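Local coordinates for terminase, small subunit (Thermus phage G20c, PDB 6EJQ), which probably recognises the packaging initiation site on viral DNA and regulates the ATPase of the large terminase subunit, working as a nine-membered ring, at residues R9-K14 / S30-R35; K14-G19 / E48-L53; S23-T28 / E40-V45. All blocks are in the same frame, centred on the assembly; numbering follows the deposited sequence.

Contact 1: R9-K14 / S30-R35; sequences RDRVLK and SLDVKR
Arg11, on helix 4-17, and Asp32, near the end of helix 22-33, make the whole of this contact, a single ion pair at the protein surface. The salt bridge is long: Arg11 NE stands 3.5 Å from Asp32 OD2. The carboxylate oxygen comes up at the edge of the guanidinium, near its plane, and the two flat groups are only 14° apart, although the side chains cross at about a right angle. Arg11 CG lies anti to the backbone N and the chain bends at chi2 (147°), which carries NE across to the aspartate. The aliphatic part also meets the acid, with Arg11 CD 3.7 Å from Asp32 OD2. A second ion pair stays inside one helix, where Arg9 NH1 is 3.0 Å from Asp10 OD1. Among the backbone bonds, Arg35 N to Ser30 O (3.2 Å) and a weak one from Lys34 N to Leu31 O close helix 22-33. Beneath the surface pair, Val12 packs on Leu29 and on Val42 and Leu46 of helix 39-53. Lys34 has positive phi and is the C-prime residue of the Schellman motif that ends helix 22-33, in the N-terminal domain, which belongs to the helix-turn-helix clan.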
# COMPACT_ATOMS: atom_id res chain seq x y z
N ARG B 9 18.02 39.08 7.31
CA ARG B 9 16.64 38.81 6.91
C ARG B 9 16.41 37.30 6.74
O ARG B 9 15.46 36.75 7.31
CB ARG B 9 16.26 39.53 5.61
CG ARG B 9 14.79 39.38 5.26
CD ARG B 9 14.39 40.02 3.93
NE ARG B 9 15.18 39.58 2.78
CZ ARG B 9 15.15 38.36 2.23
NH1 ARG B 9 14.38 37.38 2.73
NH2 ARG B 9 15.93 38.09 1.18
N ASP B 10 17.27 36.65 5.96
CA ASP B 10 17.12 35.22 5.67
C ASP B 10 17.17 34.37 6.93
O ASP B 10 16.38 33.44 7.08
CB ASP B 10 18.18 34.72 4.69
CG ASP B 10 17.96 35.24 3.28
OD1 ASP B 10 16.87 35.78 2.99
OD2 ASP B 10 18.89 35.08 2.45
N ARG B 11 18.09 34.70 7.83
CA ARG B 11 18.26 33.93 9.06
C ARG B 11 17.09 34.12 10.07
O ARG B 11 16.74 33.17 10.77
CB ARG B 11 19.62 34.23 9.69
CG ARG B 11 19.96 33.29 10.83
CD ARG B 11 21.45 32.99 10.95
NE ARG B 11 21.73 32.29 12.21
CZ ARG B 11 21.43 31.01 12.47
NH1 ARG B 11 20.85 30.22 11.56
NH2 ARG B 11 21.72 30.50 13.67
N VAL B 12 16.50 35.32 10.12
CA VAL B 12 15.30 35.56 10.93
C VAL B 12 14.18 34.67 10.43
O VAL B 12 13.53 33.98 11.21
CB VAL B 12 14.84 37.04 10.87
CG1 VAL B 12 13.42 37.23 11.40
CG2 VAL B 12 15.80 37.93 11.65
N LEU B 13 13.94 34.73 9.12
CA LEU B 13 12.92 33.92 8.45
C LEU B 13 13.17 32.42 8.62
O LEU B 13 12.25 31.67 8.93
CB LEU B 13 12.87 34.28 6.95
CG LEU B 13 11.84 33.57 6.07
CD1 LEU B 13 10.43 33.80 6.59
CD2 LEU B 13 11.97 34.07 4.65
N LYS B 14 14.42 32.00 8.43
CA LYS B 14 14.81 30.60 8.57
C LYS B 14 14.46 30.07 9.95
O LYS B 14 13.78 29.05 10.07
CB LYS B 14 16.31 30.42 8.33
CG LYS B 14 16.76 28.97 8.33
CD LYS B 14 18.27 28.85 8.16
CE LYS B 14 18.71 27.40 8.25
NZ LYS B 14 20.18 27.23 8.39
N SER B 30 21.15 38.55 18.03
CA SER B 30 21.94 39.56 18.74
C SER B 30 23.44 39.23 18.76
O SER B 30 24.27 40.13 18.67
CB SER B 30 21.41 39.74 20.17
OG SER B 30 20.16 40.43 20.16
N LEU B 31 23.77 37.94 18.84
CA LEU B 31 25.14 37.45 18.68
C LEU B 31 25.71 37.77 17.30
O LEU B 31 26.77 38.38 17.19
CB LEU B 31 25.21 35.93 18.90
CG LEU B 31 26.62 35.33 19.05
CD1 LEU B 31 27.14 35.56 20.46
CD2 LEU B 31 26.63 33.85 18.71
N ASP B 32 25.00 37.35 16.25
CA ASP B 32 25.44 37.54 14.86
C ASP B 32 25.74 39.01 14.55
O ASP B 32 26.81 39.33 14.05
CB ASP B 32 24.38 37.05 13.85
CG ASP B 32 24.22 35.54 13.85
OD1 ASP B 32 24.33 34.93 14.93
OD2 ASP B 32 23.95 34.98 12.75
N VAL B 33 24.78 39.87 14.85
CA VAL B 33 24.85 41.29 14.48
C VAL B 33 25.50 42.19 15.54
O VAL B 33 25.68 43.39 15.30
CB VAL B 33 23.46 41.85 14.05
CG1 VAL B 33 22.96 41.10 12.81
CG2 VAL B 33 22.42 41.78 15.17
N LYS B 34 25.87 41.62 16.70
CA LYS B 34 26.56 42.33 17.78
C LYS B 34 25.77 43.57 18.18
O LYS B 34 26.26 44.70 18.14
CB LYS B 34 28.01 42.65 17.37
N ARG B 35 24.51 43.34 18.55
CA ARG B 35 23.53 44.39 18.75
C ARG B 35 22.30 43.82 19.46
O ARG B 35 21.96 42.65 19.26
CB ARG B 35 23.10 44.92 17.38
CG ARG B 35 22.39 46.26 17.43
CD ARG B 35 21.13 46.26 16.60
NE ARG B 35 21.32 45.70 15.26
CZ ARG B 35 20.32 45.35 14.45
NH1 ARG B 35 19.05 45.51 14.81
NH2 ARG B 35 20.58 44.84 13.25

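Contact 2: K14-G19 / E48-L53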
# COMPACT_ATOMS: atom_id res chain seq x y z
N LYS B 14 14.42 32.00 8.43
CA LYS B 14 14.81 30.60 8.57
C LYS B 14 14.46 30.07 9.95
O LYS B 14 13.78 29.05 10.07
CB LYS B 14 16.31 30.42 8.33
CG LYS B 14 16.76 28.97 8.33
CD LYS B 14 18.27 28.85 8.16
CE LYS B 14 18.71 27.40 8.25
NZ LYS B 14 20.18 27.23 8.39
N LEU B 15 14.90 30.77 10.99
CA LEU B 15 14.68 30.31 12.36
C LEU B 15 13.19 30.28 12.69
O LEU B 15 12.73 29.35 13.35
CB LEU B 15 15.43 31.18 13.36
CG LEU B 15 16.96 31.12 13.29
CD1 LEU B 15 17.56 32.16 14.23
CD2 LEU B 15 17.48 29.73 13.64
N TYR B 16 12.44 31.26 12.20
CA TYR B 16 11.00 31.24 12.33
C TYR B 16 10.39 29.97 11.69
O TYR B 16 9.55 29.32 12.30
CB TYR B 16 10.36 32.50 11.73
CG TYR B 16 8.85 32.43 11.78
CD1 TYR B 16 8.17 32.59 12.99
CD2 TYR B 16 8.11 32.17 10.63
CE1 TYR B 16 6.78 32.50 13.05
CE2 TYR B 16 6.73 32.07 10.68
CZ TYR B 16 6.07 32.24 11.88
OH TYR B 16 4.69 32.15 11.92
N LEU B 17 10.84 29.63 10.48
CA LEU B 17 10.31 28.48 9.75
C LEU B 17 10.76 27.13 10.32
O LEU B 17 10.14 26.10 10.04
CB LEU B 17 10.67 28.58 8.26
CG LEU B 17 9.99 29.70 7.48
CD1 LEU B 17 10.46 29.72 6.03
CD2 LEU B 17 8.47 29.59 7.53
N LEU B 18 11.82 27.15 11.11
CA LEU B 18 12.25 25.99 11.90
C LEU B 18 11.59 25.90 13.28
O LEU B 18 11.93 25.01 14.07
CB LEU B 18 13.78 25.96 12.02
CG LEU B 18 14.52 25.79 10.69
CD1 LEU B 18 16.03 25.89 10.90
CD2 LEU B 18 14.17 24.46 10.01
N GLY B 19 10.66 26.81 13.59
CA GLY B 19 9.86 26.73 14.81
C GLY B 19 10.39 27.47 16.04
O GLY B 19 9.89 27.25 17.16
N GLU B 48 7.62 41.80 7.06
CA GLU B 48 8.16 42.24 5.76
C GLU B 48 8.49 41.06 4.85
O GLU B 48 8.17 41.10 3.66
CB GLU B 48 9.43 43.11 5.93
CG GLU B 48 9.20 44.51 6.48
CD GLU B 48 8.23 45.35 5.66
OE1 GLU B 48 8.45 45.52 4.45
OE2 GLU B 48 7.26 45.86 6.25
N ALA B 49 9.12 40.04 5.40
CA ALA B 49 9.41 38.80 4.66
C ALA B 49 8.13 38.12 4.13
O ALA B 49 8.12 37.65 2.99
CB ALA B 49 10.22 37.83 5.51
N ARG B 50 7.06 38.11 4.93
CA ARG B 50 5.76 37.57 4.47
C ARG B 50 5.23 38.28 3.25
O ARG B 50 4.75 37.64 2.32
CB ARG B 50 4.71 37.61 5.58
CG ARG B 50 4.92 36.55 6.63
CD ARG B 50 3.75 36.36 7.56
NE ARG B 50 4.21 35.59 8.72
CZ ARG B 50 4.65 36.09 9.88
NH1 ARG B 50 4.64 37.41 10.14
NH2 ARG B 50 5.07 35.25 10.82
N GLU B 51 5.33 39.61 3.26
CA GLU B 51 4.92 40.43 2.12
C GLU B 51 5.75 40.08 0.87
O GLU B 51 5.19 39.85 -0.20
CB GLU B 51 5.08 41.92 2.46
CG GLU B 51 4.25 42.89 1.62
CD GLU B 51 3.23 43.67 2.45
OE1 GLU B 51 2.02 43.63 2.11
OE2 GLU B 51 3.63 44.31 3.45
N LEU B 52 7.07 40.01 1.02
CA LEU B 52 7.97 39.65 -0.09
C LEU B 52 7.70 38.25 -0.67
O LEU B 52 7.65 38.09 -1.89
CB LEU B 52 9.45 39.73 0.31
CG LEU B 52 10.20 41.02 -0.06
CD1 LEU B 52 10.01 42.11 0.99
CD2 LEU B 52 11.68 40.70 -0.26
N LEU B 53 7.54 37.26 0.20
CA LEU B 53 7.30 35.88 -0.25
C LEU B 53 5.91 35.66 -0.84
O LEU B 53 5.69 34.66 -1.51
CB LEU B 53 7.54 34.88 0.89
CG LEU B 53 8.98 34.66 1.35
CD1 LEU B 53 8.97 33.71 2.55
CD2 LEU B 53 9.87 34.12 0.23
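Tyr16 of helix 4-17 and Arg50 of helix 39-53 meet at the ends of their side chains, which form the close part of this contact. Arg50 NH2 is 3.3 Å from Tyr16 OH and equally near Tyr16 CZ, an oblique approach to the ring. Ring and guanidinium stand almost perpendicular, 86° apart, with the phenol oxygen near the guanidinium plane at its edge. Tyr16 CG is anti to the backbone N (chi1 176°), which carries the ring out from helix 4-17 to where Arg50 NH2 lies, while the arginine runs extended from CG to NE to meet it. Beside this close pair the fit is loose: Leu17 and Leu53 flank the pair, but their side chains stay 5.5 Å from the facing segment. On the solvent side, Tyr16 and Arg50 both remain partly exposed. A neighbouring subunit packs here too: its Gln68 touches Tyr16 and takes a weak hydrogen bond from Arg50 NE, and its Arg72 bonds to Leu17 O. With NH2 near the phenol and NE turned to the neighbour, the arginine lies between the phenol and the neighbouring subunit, and its positive charge would probably polarise the phenol oxygen.

Contact 3: S23-T28 / E40-V45; sequences SEIAQT and EEVLHV
Val42 of helix 39-53 packs its two methyls against neighbouring residues of helix 22-33. CG1 sits 3.9 Å from Ile25 CG2, and CG2 lies 3.8 Å from Ala26 CB and just as close to Ala26 CA. CG1 thus rests on Ile25 and CG2 mainly on Ala26, though Ile25 CG2 is also 4.0 Å from Val42 CG2. Val42 CG1 is anti to the backbone N (chi1 166°), a setting that spreads the methyls over Ile25 and Ala26. The small alanine lets the backbones close up, and the CA atoms of Ala26 and Val42 are 6.2 Å apart. All three residues are buried, and no hydrogen bond passes between the segments.

Such close, wholly apolar packing joins the second and third helices of the N-terminal domain, which belongs to the helix-turn-helix clan and is probably concerned with DNA recognition in this protein. Around this core, Ile25 also packs on Tyr16 of helix 4-17 and on Phe20, Ala26 touches Val37 in the connecting loop, and Val42 meets Pro22.

Farther out, polar side chains fold back onto the outer side of helix 22-33. Gln27 NE2 bonds to Ser23 O at 3.1 Å, the carbonyl oxygen lying in the amide plane but the donor standing well above the carbonyl plane. Gln27 N reaches the same oxygen from the opposite face, giving it two donors. One residue along, Thr28 OG1 donates to Glu24 O, tilted 33° from the carbonyl plane, and Thr28 N arrives from the other face. Near the start of helix 39-53, Thr38 OG1 bonds to Glu41 N.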
# COMPACT_ATOMS: atom_id res chain seq x y z
N SER B 23 11.05 35.78 20.14
CA SER B 23 11.93 36.17 21.25
C SER B 23 13.25 35.40 21.25
O SER B 23 14.29 35.98 21.52
CB SER B 23 11.23 36.00 22.61
OG SER B 23 10.90 34.63 22.85
N GLU B 24 13.19 34.10 20.96
CA GLU B 24 14.40 33.28 20.85
C GLU B 24 15.25 33.70 19.65
O GLU B 24 16.47 33.67 19.72
CB GLU B 24 14.06 31.79 20.70
CG GLU B 24 13.43 31.15 21.92
CD GLU B 24 13.16 29.67 21.70
OE1 GLU B 24 12.22 29.35 20.94
OE2 GLU B 24 13.90 28.85 22.28
N ILE B 25 14.58 34.05 18.56
CA ILE B 25 15.26 34.50 17.34
C ILE B 25 16.02 35.79 17.62
O ILE B 25 17.16 35.94 17.19
CB ILE B 25 14.26 34.75 16.18
CG1 ILE B 25 13.62 33.43 15.72
CG2 ILE B 25 14.95 35.43 15.00
CD1 ILE B 25 12.49 33.61 14.73
N ALA B 26 15.36 36.70 18.34
CA ALA B 26 15.97 37.95 18.75
C ALA B 26 17.20 37.74 19.63
O ALA B 26 18.25 38.31 19.35
CB ALA B 26 14.95 38.81 19.47
N GLN B 27 17.07 36.91 20.66
CA GLN B 27 18.20 36.59 21.55
C GLN B 27 19.37 35.92 20.81
O GLN B 27 20.54 36.18 21.11
CB GLN B 27 17.75 35.70 22.71
CG GLN B 27 16.83 36.37 23.73
CD GLN B 27 16.20 35.38 24.70
OE1 GLN B 27 16.71 35.16 25.80
NE2 GLN B 27 15.09 34.77 24.29
N THR B 28 19.05 35.08 19.83
CA THR B 28 20.05 34.32 19.08
C THR B 28 20.85 35.20 18.12
O THR B 28 22.08 35.11 18.06
CB THR B 28 19.39 33.16 18.28
OG1 THR B 28 18.68 32.32 19.19
CG2 THR B 28 20.43 32.33 17.53
N GLU B 40 10.25 42.90 18.86
CA GLU B 40 9.46 43.77 17.98
C GLU B 40 10.10 43.95 16.61
O GLU B 40 9.40 43.98 15.61
CB GLU B 40 9.19 45.15 18.62
CG GLU B 40 7.98 45.20 19.55
CD GLU B 40 8.09 44.25 20.74
OE1 GLU B 40 7.05 43.65 21.12
OE2 GLU B 40 9.20 44.08 21.31
N GLU B 41 11.43 44.07 16.58
CA GLU B 41 12.14 44.14 15.31
C GLU B 41 11.99 42.83 14.53
O GLU B 41 11.72 42.86 13.35
CB GLU B 41 13.62 44.46 15.52
CG GLU B 41 14.32 44.83 14.22
CD GLU B 41 15.82 44.93 14.36
OE1 GLU B 41 16.29 45.24 15.47
OE2 GLU B 41 16.55 44.69 13.37
N VAL B 42 12.15 41.70 15.21
CA VAL B 42 12.03 40.38 14.58
C VAL B 42 10.65 40.21 13.96
O VAL B 42 10.54 39.74 12.83
CB VAL B 42 12.37 39.22 15.56
CG1 VAL B 42 11.92 37.86 15.01
CG2 VAL B 42 13.86 39.18 15.84
N LEU B 43 9.62 40.63 14.69
CA LEU B 43 8.24 40.59 14.21
C LEU B 43 8.03 41.42 12.94
O LEU B 43 7.34 40.98 12.03
CB LEU B 43 7.26 41.05 15.30
CG LEU B 43 6.99 40.05 16.42
CD1 LEU B 43 6.20 40.72 17.53
CD2 LEU B 43 6.25 38.82 15.91
N HIS B 44 8.63 42.61 12.91
CA HIS B 44 8.58 43.47 11.72
C HIS B 44 9.31 42.83 10.55
O HIS B 44 8.87 42.93 9.41
CB HIS B 44 9.16 44.87 12.00
CG HIS B 44 8.23 45.75 12.78
ND1 HIS B 44 7.00 46.13 12.30
CD2 HIS B 44 8.36 46.33 13.99
CE1 HIS B 44 6.40 46.91 13.19
NE2 HIS B 44 7.20 47.04 14.23
N VAL B 45 10.44 42.19 10.83
CA VAL B 45 11.22 41.51 9.81
C VAL B 45 10.42 40.34 9.22
O VAL B 45 10.39 40.18 8.00
CB VAL B 45 12.59 41.03 10.34
CG1 VAL B 45 13.31 40.15 9.32
CG2 VAL B 45 13.47 42.22 10.73

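How the contacts relate
The three contacts take helices 4-17, 22-33 and 39-53 two at a time: contact 1 joins the first and second, contact 2 the first and third, contact 3 the second and third. Contacts 1 and 3 have centres about 8 Å apart and meet through Val12 CG1, 3.6 Å from Val45 CG1, and through the Arg35 NH1 to Glu41 OE1 salt bridge of 2.9 Å. Contact 2 is about 12 Å from contact 1, centre to centre; Leu13 CD2 packs 3.7 Å from Leu53 CD1. Contacts 2 and 3 have centres about 11 Å apart, and Ile25 CG1 reaches Leu15 CB at 3.7 Å. Contacts 1 and 2 touch a neighbouring subunit of the ring, whereas no other chain of the assembly touches the segments of contact 3.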